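Local atomic coordinates of proteasome assembly chaperone family protein (Pyrococcus furiosus, PDB entry 3VR0), a protein that activates the archaeal proteasome and is a homolog of proteasome assembly factors. Residues I139-P153 and K222-L235. Numbering follows the deposited sequence.
Sequences ITMGGYQVPEIQGEP and KAAKAVLSAVTKIL
Lys222 NZ reaches Glu152 OE1 at 2.8 Å in a salt bridge that ties the loop after strand 137-145 to the first turn of helix 221-235. The ammonium comes in from above the carboxylate plane, 42° out of it, and Glu152 OE2 lies 3.2 Å from the same NZ. The lysine crosses the Pro153 ring on its way, with Lys222 CE 3.8 Å from Pro153 CD. Its chain bends at the last two torsions (chi4 73°), which turns NZ onto the glutamate. Cut back to alanine, Lys222 would probably leave Glu152 without this charged mate and uncover one side of the Pro153 ring. Pro153 CG also rests on Ala226 CB at 4.2 Å.

Farther along, the helix runs nearly antiparallel to the strand (154°) and packs on the sheet through apolar groups. Met141 SD sits 3.7 Å from Val231 CG2, the two side chains crossing at about a right angle, while Met141 CB meets Val227 CG1. Ile139 CG2 touches Val231 CG2 at 4.0 Å. Ile36 and Ala50 also touch Met141, so strand 34-37 and helix 45-57 close the core around it. The chemistry is therefore divided: a buried apolar helix-on-sheet layer, and one ion pair at its more exposed end.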
loop_
_atom_site.group_PDB
_atom_site.type_symbol
_atom_site.label_atom_id
_atom_site.label_comp_id
_atom_site.label_asym_id
_atom_site.label_seq_id
_atom_site.Cartn_x
_atom_site.Cartn_y
_atom_site.Cartn_z
ATOM N N ILE C 139 -4.916 -25.926 14.878
ATOM C CA ILE C 139 -3.533 -26.341 14.930
ATOM C C ILE C 139 -2.861 -25.756 13.698
ATOM O O ILE C 139 -3.321 -25.988 12.599
ATOM C CB ILE C 139 -3.435 -27.900 14.887
ATOM C CG1 ILE C 139 -4.126 -28.521 16.126
ATOM C CG2 ILE C 139 -1.983 -28.308 14.839
ATOM C CD1 ILE C 139 -4.045 -30.099 16.122
ATOM N N THR C 140 -1.792 -24.967 13.856
ATOM C CA THR C 140 -1.100 -24.465 12.655
ATOM C C THR C 140 0.254 -25.154 12.497
ATOM O O THR C 140 0.911 -25.462 13.458
ATOM C CB THR C 140 -0.930 -22.929 12.682
ATOM O OG1 THR C 140 -0.142 -22.598 13.795
ATOM C CG2 THR C 140 -2.301 -22.197 12.883
ATOM N N MET C 141 0.652 -25.376 11.262
ATOM C CA MET C 141 1.839 -26.080 10.954
ATOM C C MET C 141 2.648 -25.166 10.078
ATOM O O MET C 141 2.103 -24.509 9.186
ATOM C CB MET C 141 1.480 -27.345 10.162
ATOM C CG MET C 141 0.437 -28.255 10.935
ATOM S SD MET C 141 0.260 -29.808 10.060
ATOM C CE MET C 141 -0.252 -29.266 8.457
ATOM N N GLY C 142 3.955 -25.155 10.298
ATOM C CA GLY C 142 4.859 -24.458 9.405
ATOM C C GLY C 142 6.337 -24.674 9.791
ATOM O O GLY C 142 6.680 -25.629 10.495
ATOM N N GLY C 143 7.194 -23.768 9.326
ATOM C CA GLY C 143 8.653 -23.867 9.522
ATOM C C GLY C 143 9.207 -22.800 10.448
ATOM O O GLY C 143 8.599 -21.732 10.640
ATOM N N TYR C 144 10.360 -23.106 11.030
ATOM C CA TYR C 144 11.132 -22.152 11.807
ATOM C C TYR C 144 12.535 -22.084 11.204
ATOM O O TYR C 144 13.271 -23.062 11.254
ATOM C CB TYR C 144 11.181 -22.560 13.273
ATOM C CG TYR C 144 11.964 -21.598 14.139
ATOM C CD1 TYR C 144 11.355 -20.467 14.681
ATOM C CD2 TYR C 144 13.314 -21.830 14.428
ATOM C CE1 TYR C 144 12.054 -19.587 15.468
ATOM C CE2 TYR C 144 14.038 -20.939 15.221
ATOM C CZ TYR C 144 13.401 -19.823 15.737
ATOM O OH TYR C 144 14.102 -18.952 16.521
ATOM N N GLN C 145 12.859 -20.940 10.607
ATOM C CA GLN C 145 14.094 -20.729 9.844
ATOM C C GLN C 145 15.337 -20.806 10.740
ATOM O O GLN C 145 15.411 -20.131 11.770
ATOM C CB GLN C 145 14.043 -19.372 9.124
ATOM C CG GLN C 145 15.401 -18.838 8.611
ATOM C CD GLN C 145 15.773 -19.383 7.258
ATOM O OE1 GLN C 145 16.180 -18.648 6.349
ATOM N NE2 GLN C 145 15.616 -20.678 7.103
ATOM N N VAL C 146 16.296 -21.627 10.316
ATOM C CA VAL C 146 17.476 -21.965 11.118
ATOM C C VAL C 146 18.736 -22.000 10.201
ATOM O O VAL C 146 18.656 -22.462 9.064
ATOM C CB VAL C 146 17.191 -23.311 11.876
ATOM C CG1 VAL C 146 17.899 -24.495 11.243
ATOM C CG2 VAL C 146 17.439 -23.193 13.348
ATOM N N PRO C 147 19.896 -21.491 10.680
ATOM C CA PRO C 147 21.063 -21.447 9.778
ATOM C C PRO C 147 21.655 -22.833 9.396
ATOM O O PRO C 147 22.317 -22.960 8.356
ATOM C CB PRO C 147 22.069 -20.579 10.543
ATOM C CG PRO C 147 21.700 -20.720 11.988
ATOM C CD PRO C 147 20.225 -21.028 12.048
ATOM N N GLU C 148 21.390 -23.856 10.208
ATOM C CA GLU C 148 21.819 -25.235 9.928
ATOM C C GLU C 148 21.081 -26.243 10.829
ATOM O O GLU C 148 20.731 -25.919 11.979
ATOM C CB GLU C 148 23.335 -25.373 10.151
ATOM C CG GLU C 148 23.764 -25.253 11.629
ATOM C CD GLU C 148 25.216 -25.674 11.882
ATOM O OE1 GLU C 148 26.150 -25.031 11.338
ATOM O OE2 GLU C 148 25.416 -26.645 12.649
ATOM N N ILE C 149 20.866 -27.468 10.338
ATOM C CA ILE C 149 20.256 -28.505 11.204
ATOM C C ILE C 149 21.243 -29.587 11.631
ATOM O O ILE C 149 21.895 -30.227 10.791
ATOM C CB ILE C 149 19.003 -29.182 10.599
ATOM C CG1 ILE C 149 17.897 -28.156 10.355
ATOM C CG2 ILE C 149 18.501 -30.319 11.534
ATOM C CD1 ILE C 149 16.816 -28.628 9.380
ATOM N N GLN C 150 21.314 -29.775 12.951
ATOM C CA GLN C 150 22.122 -30.810 13.576
ATOM C C GLN C 150 21.314 -32.082 13.764
ATOM O O GLN C 150 20.738 -32.315 14.829
ATOM C CB GLN C 150 22.662 -30.312 14.924
ATOM C CG GLN C 150 24.043 -29.619 14.831
ATOM C CD GLN C 150 24.261 -28.532 15.896
ATOM O OE1 GLN C 150 24.968 -27.537 15.653
ATOM N NE2 GLN C 150 23.656 -28.720 17.077
ATOM N N GLY C 151 21.261 -32.894 12.710
ATOM C CA GLY C 151 20.582 -34.185 12.757
ATOM C C GLY C 151 19.069 -34.125 12.625
ATOM O O GLY C 151 18.536 -33.761 11.566
ATOM N N GLU C 152 18.374 -34.492 13.696
ATOM C CA GLU C 152 16.913 -34.570 13.660
ATOM C C GLU C 152 16.234 -33.202 13.830
ATOM O O GLU C 152 16.527 -32.453 14.785
ATOM C CB GLU C 152 16.389 -35.612 14.660
ATOM C CG GLU C 152 16.839 -37.048 14.325
ATOM C CD GLU C 152 16.433 -37.501 12.911
ATOM O OE1 GLU C 152 17.315 -37.572 12.016
ATOM O OE2 GLU C 152 15.234 -37.790 12.684
ATOM N N PRO C 153 15.350 -32.852 12.878
ATOM C CA PRO C 153 14.593 -31.612 13.009
ATOM C C PRO C 153 13.775 -31.602 14.304
ATOM O O PRO C 153 13.121 -32.586 14.647
ATOM C CB PRO C 153 13.714 -31.594 11.753
ATOM C CG PRO C 153 13.712 -33.010 11.241
ATOM C CD PRO C 153 15.089 -33.505 11.587
ATOM N N LYS C 222 11.332 -33.626 5.073
ATOM C CA LYS C 222 11.698 -34.278 6.351
ATOM C C LYS C 222 11.249 -33.489 7.581
ATOM O O LYS C 222 10.869 -34.073 8.606
ATOM C CB LYS C 222 13.227 -34.576 6.391
ATOM C CG LYS C 222 13.820 -35.061 7.740
ATOM C CD LYS C 222 15.168 -35.820 7.491
ATOM C CE LYS C 222 16.193 -35.639 8.634
ATOM N NZ LYS C 222 15.837 -36.406 9.888
ATOM N N ALA C 223 11.320 -32.155 7.509
ATOM C CA ALA C 223 10.783 -31.390 8.615
ATOM C C ALA C 223 9.237 -31.497 8.593
ATOM O O ALA C 223 8.602 -31.551 9.635
ATOM C CB ALA C 223 11.300 -29.916 8.635
ATOM N N ALA C 224 8.665 -31.554 7.401
ATOM C CA ALA C 224 7.209 -31.754 7.229
ATOM C C ALA C 224 6.781 -33.046 7.961
ATOM O O ALA C 224 5.814 -33.049 8.758
ATOM C CB ALA C 224 6.857 -31.824 5.768
ATOM N N LYS C 225 7.547 -34.117 7.738
ATOM C CA LYS C 225 7.329 -35.381 8.448
ATOM C C LYS C 225 7.286 -35.180 9.958
ATOM O O LYS C 225 6.349 -35.635 10.645
ATOM C CB LYS C 225 8.385 -36.438 8.044
ATOM C CG LYS C 225 8.212 -37.757 8.834
ATOM C CD LYS C 225 8.920 -38.927 8.177
ATOM C CE LYS C 225 8.981 -40.102 9.135
ATOM N NZ LYS C 225 10.124 -40.994 8.752
ATOM N N ALA C 226 8.273 -34.459 10.479
ATOM C CA ALA C 226 8.356 -34.273 11.916
ATOM C C ALA C 226 7.180 -33.487 12.471
ATOM O O ALA C 226 6.642 -33.812 13.537
ATOM C CB ALA C 226 9.645 -33.590 12.272
ATOM N N VAL C 227 6.791 -32.424 11.767
ATOM C CA VAL C 227 5.651 -31.605 12.225
ATOM C C VAL C 227 4.372 -32.459 12.197
ATOM O O VAL C 227 3.585 -32.452 13.133
ATOM C CB VAL C 227 5.491 -30.333 11.332
ATOM C CG1 VAL C 227 4.144 -29.659 11.576
ATOM C CG2 VAL C 227 6.664 -29.338 11.605
ATOM N N LEU C 228 4.198 -33.190 11.115
ATOM C CA LEU C 228 2.991 -33.976 10.897
ATOM C C LEU C 228 2.895 -35.192 11.842
ATOM O O LEU C 228 1.772 -35.626 12.172
ATOM C CB LEU C 228 2.910 -34.444 9.446
ATOM C CG LEU C 228 1.562 -35.114 9.187
ATOM C CD1 LEU C 228 0.395 -34.113 9.500
ATOM C CD2 LEU C 228 1.524 -35.615 7.791
ATOM N N SER C 229 4.062 -35.732 12.261
ATOM C CA SER C 229 4.124 -36.743 13.332
ATOM C C SER C 229 3.643 -36.161 14.655
ATOM O O SER C 229 2.923 -36.816 15.448
ATOM C CB SER C 229 5.562 -37.296 13.490
ATOM O OG SER C 229 5.998 -37.869 12.265
ATOM N N ALA C 230 4.034 -34.916 14.921
ATOM C CA ALA C 230 3.568 -34.313 16.161
ATOM C C ALA C 230 2.060 -34.082 16.095
ATOM O O ALA C 230 1.351 -34.390 17.046
ATOM C CB ALA C 230 4.313 -33.023 16.477
ATOM N N VAL C 231 1.576 -33.527 14.979
ATOM C CA VAL C 231 0.148 -33.243 14.818
ATOM C C VAL C 231 -0.699 -34.555 14.819
ATOM O O VAL C 231 -1.598 -34.674 15.614
ATOM C CB VAL C 231 -0.119 -32.486 13.519
ATOM C CG1 VAL C 231 -1.663 -32.413 13.248
ATOM C CG2 VAL C 231 0.556 -31.121 13.534
ATOM N N THR C 232 -0.396 -35.520 13.949
ATOM C CA THR C 232 -1.126 -36.802 13.982
ATOM C C THR C 232 -1.071 -37.459 15.364
ATOM O O THR C 232 -2.077 -37.958 15.893
ATOM C CB THR C 232 -0.682 -37.772 12.920
ATOM O OG1 THR C 232 0.729 -38.009 13.035
ATOM C CG2 THR C 232 -1.050 -37.246 11.516
ATOM N N LYS C 233 0.067 -37.340 16.030
ATOM C CA LYS C 233 0.125 -37.828 17.408
ATOM C C LYS C 233 -0.876 -37.134 18.336
ATOM O O LYS C 233 -1.568 -37.799 19.120
ATOM C CB LYS C 233 1.572 -37.770 17.932
ATOM C CG LYS C 233 1.758 -37.575 19.419
ATOM C CD LYS C 233 1.140 -38.685 20.263
ATOM C CE LYS C 233 1.898 -39.975 20.199
ATOM N NZ LYS C 233 1.921 -40.522 21.607
ATOM N N ILE C 234 -0.986 -35.807 18.268
ATOM C CA ILE C 234 -2.036 -35.130 19.052
ATOM C C ILE C 234 -3.472 -35.581 18.676
ATOM O O ILE C 234 -4.373 -35.560 19.510
ATOM C CB ILE C 234 -1.904 -33.577 18.931
ATOM C CG1 ILE C 234 -0.735 -33.079 19.770
ATOM C CG2 ILE C 234 -3.134 -32.873 19.374
ATOM C CD1 ILE C 234 -0.247 -31.694 19.416
ATOM N N LEU C 235 -3.674 -35.912 17.402
ATOM C CA LEU C 235 -4.988 -36.255 16.892
ATOM C C LEU C 235 -5.395 -37.711 17.195
ATOM O O LEU C 235 -6.588 -38.042 17.146
ATOM C CB LEU C 235 -5.051 -35.981 15.385
ATOM C CG LEU C 235 -4.909 -34.522 14.906
ATOM C CD1 LEU C 235 -4.999 -34.521 13.408
ATOM C CD2 LEU C 235 -5.974 -33.620 15.523
#